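Local coordinates for putative oxidoreductase (Staphylococcus aureus subsp. aureus, PDB 3IV4), which probably acts as a thiol-disulfide oxidoreductase with a thioredoxin fold, related to the monothiol bacilliredoxins, at residues Pro83-Phe88 and Met93-Asp98. Numbering follows the deposited sequence.
Sequences PQAFYF and MVWNRD
Trp95 turns the edge of its indole, at CE3 and CZ3, to the backbone of Ala85-Tyr87, and this is the tightly packed side of the antiparallel hairpin. With CG anti to the backbone N (chi1 170°), the six-membered ring reaches across: CZ3 lies 3.8 Å from Ala85 CB, and CE3 meets Tyr87 CB at 3.8 Å. Alanine suits a place beside so broad a ring because its side chain is a single methyl group. Ala85 and Arg97 exchange two backbone hydrogen bonds, the one from Ala85 N to Arg97 O being short (2.8 Å) and nearly straight.

Val94 and Trp95 together face Tyr87, which makes a beta bulge: Tyr87 N bonds to Trp95 O, while Tyr87 O receives Val94 N. The extra residue brings Val94 CG2 within 3.4 Å of Tyr87 CD2.

On the other face, the buried Phe86 ring packs toward helix 66-76, with CD1 touching Asn96 CB at 3.7 Å. The selenium of selenomethionine Met93 makes a Met-aromatic contact at its edge, doubtful because two conformers are modelled. Toward Asp98 the packing gives way to polar groups and solvent. One water donates to Asn96 OD1 (2.7 Å) and Asp98 OD2 and accepts from Gln84 NE2. Asn96 and Asp98, partly exposed, can use the water, and the buried Gln84 amide also bonds to Lys79 O. Arg97 NH1 bonds in its guanidinium plane to Asn96 O (2.9 Å).

Pro83, preceded by a cis peptide bond, enters strand 84-89 as the cis-proline does in thioredoxin folds. That strand pairs with strand 26-32 on its other side, and 92-98 ends the sheet. Helix 104-110 covers Trp95 and Tyr87, whereas helix 66-76 packs on Phe86, Phe88 and Met93; broad apolar rings suit Trp95 and Phe86, each wedged between sheet and helix.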
loop_
_atom_site.group_PDB
_atom_site.type_symbol
_atom_site.label_atom_id
_atom_site.label_comp_id
_atom_site.label_asym_id
_atom_site.label_seq_id
_atom_site.Cartn_x
_atom_site.Cartn_y
_atom_site.Cartn_z
ATOM N N PRO A 83 -2.489 2.733 9.372
ATOM C CA PRO A 83 -2.203 2.395 7.986
ATOM C C PRO A 83 -0.897 3.055 7.537
ATOM O O PRO A 83 -0.524 4.100 8.052
ATOM C CB PRO A 83 -3.386 3.003 7.238
ATOM C CG PRO A 83 -3.758 4.192 8.040
ATOM C CD PRO A 83 -3.527 3.780 9.474
ATOM N N GLN A 84 -0.248 2.471 6.537
ATOM C CA GLN A 84 1.027 2.993 6.054
ATOM C C GLN A 84 1.138 2.656 4.590
ATOM O O GLN A 84 0.966 1.504 4.206
ATOM C CB GLN A 84 2.166 2.364 6.847
ATOM C CG GLN A 84 3.529 2.949 6.547
ATOM C CD GLN A 84 4.578 2.381 7.513
ATOM O OE1 GLN A 84 4.662 1.160 7.705
ATOM N NE2 GLN A 84 5.346 3.266 8.152
ATOM N N ALA A 85 1.440 3.646 3.759
ATOM C CA ALA A 85 1.480 3.401 2.324
ATOM C C ALA A 85 2.873 3.664 1.798
ATOM O O ALA A 85 3.572 4.551 2.302
ATOM C CB ALA A 85 0.455 4.285 1.601
ATOM N N PHE A 86 3.264 2.877 0.798
ATOM C CA PHE A 86 4.593 2.955 0.202
ATOM C C PHE A 86 4.445 3.001 -1.307
ATOM O O PHE A 86 3.523 2.422 -1.867
ATOM C CB PHE A 86 5.382 1.681 0.521
ATOM C CG PHE A 86 5.731 1.526 1.952
ATOM C CD1 PHE A 86 6.926 2.057 2.439
ATOM C CD2 PHE A 86 4.871 0.861 2.843
ATOM C CE1 PHE A 86 7.267 1.927 3.785
ATOM C CE2 PHE A 86 5.211 0.728 4.175
ATOM C CZ PHE A 86 6.406 1.265 4.646
ATOM N N TYR A 87 5.388 3.679 -1.945
ATOM C CA TYR A 87 5.471 3.723 -3.400
ATOM C C TYR A 87 6.835 3.220 -3.810
ATOM O O TYR A 87 7.869 3.758 -3.362
ATOM C CB TYR A 87 5.262 5.146 -3.894
ATOM C CG TYR A 87 5.226 5.334 -5.400
ATOM C CD1 TYR A 87 4.526 4.453 -6.233
ATOM C CD2 TYR A 87 5.867 6.423 -5.979
ATOM C CE1 TYR A 87 4.484 4.656 -7.628
ATOM C CE2 TYR A 87 5.825 6.642 -7.358
ATOM C CZ TYR A 87 5.136 5.754 -8.176
ATOM O OH TYR A 87 5.110 5.991 -9.553
ATOM N N PHE A 88 6.820 2.173 -4.632
ATOM C CA PHE A 88 8.045 1.565 -5.184
ATOM C C PHE A 88 8.184 1.827 -6.670
ATOM O O PHE A 88 7.244 1.632 -7.442
ATOM C CB PHE A 88 8.063 0.045 -4.949
ATOM C CG PHE A 88 8.089 -0.335 -3.506
ATOM C CD1 PHE A 88 9.301 -0.534 -2.840
ATOM C CD2 PHE A 88 6.896 -0.446 -2.785
ATOM C CE1 PHE A 88 9.321 -0.866 -1.477
ATOM C CE2 PHE A 88 6.911 -0.780 -1.421
ATOM C CZ PHE A 88 8.109 -0.993 -0.767
HETATM N N MSE A 93 12.003 1.879 -2.795
HETATM C CA MSE A 93 11.072 2.817 -2.245
HETATM C C MSE A 93 11.424 4.243 -2.606
HETATM O O MSE A 93 12.589 4.649 -2.662
HETATM C CB MSE A 93 10.972 2.717 -0.750
HETATM C CG MSE A 93 9.951 3.693 -0.360
HETATM SE SE MSE A 93 10.069 4.490 1.300
HETATM C CE MSE A 93 11.921 4.264 1.881
ATOM N N VAL A 94 10.398 5.032 -2.830
ATOM C CA VAL A 94 10.645 6.451 -3.103
ATOM C C VAL A 94 9.755 7.387 -2.285
ATOM O O VAL A 94 9.953 8.605 -2.314
ATOM C CB VAL A 94 10.518 6.802 -4.605
ATOM C CG1 VAL A 94 11.506 5.990 -5.467
ATOM C CG2 VAL A 94 9.141 6.590 -5.076
ATOM N N TRP A 95 8.774 6.822 -1.570
ATOM C CA TRP A 95 7.809 7.622 -0.801
ATOM C C TRP A 95 7.097 6.722 0.189
ATOM O O TRP A 95 6.841 5.540 -0.092
ATOM C CB TRP A 95 6.783 8.234 -1.772
ATOM C CG TRP A 95 5.538 8.923 -1.217
ATOM C CD1 TRP A 95 5.336 10.277 -1.056
ATOM C CD2 TRP A 95 4.288 8.295 -0.870
ATOM N NE1 TRP A 95 4.048 10.515 -0.623
ATOM C CE2 TRP A 95 3.386 9.318 -0.518
ATOM C CE3 TRP A 95 3.843 6.957 -0.846
ATOM C CZ2 TRP A 95 2.087 9.054 -0.104
ATOM C CZ3 TRP A 95 2.551 6.697 -0.455
ATOM C CH2 TRP A 95 1.683 7.744 -0.091
ATOM N N ASN A 96 6.765 7.285 1.346
ATOM C CA ASN A 96 5.815 6.635 2.246
ATOM C C ASN A 96 5.034 7.704 3.021
ATOM O O ASN A 96 5.516 8.834 3.193
ATOM C CB ASN A 96 6.533 5.683 3.206
ATOM C CG ASN A 96 7.356 6.408 4.250
ATOM O OD1 ASN A 96 6.835 6.830 5.272
ATOM N ND2 ASN A 96 8.657 6.545 4.000
ATOM N N ARG A 97 3.848 7.327 3.489
ATOM C CA ARG A 97 3.060 8.152 4.394
ATOM C C ARG A 97 2.276 7.239 5.298
ATOM O O ARG A 97 2.055 6.062 4.971
ATOM C CB ARG A 97 2.076 9.069 3.645
ATOM C CG ARG A 97 2.679 10.275 2.940
ATOM C CD ARG A 97 3.435 11.229 3.864
ATOM N NE ARG A 97 3.814 12.457 3.167
ATOM C CZ ARG A 97 4.888 12.584 2.382
ATOM N NH1 ARG A 97 5.722 11.561 2.208
ATOM N NH2 ARG A 97 5.133 13.745 1.775
ATOM N N ASP A 98 1.819 7.770 6.424
ATOM C CA ASP A 98 1.012 6.951 7.312
ATOM C C ASP A 98 -0.169 7.733 7.847
ATOM O O ASP A 98 -0.232 8.960 7.700
ATOM C CB ASP A 98 1.856 6.368 8.457
ATOM C CG ASP A 98 2.546 7.438 9.260
ATOM O OD1 ASP A 98 1.872 8.103 10.080
ATOM O OD2 ASP A 98 3.780 7.613 9.093
HETATM O O HOH W 1 5.124 6.071 7.219
#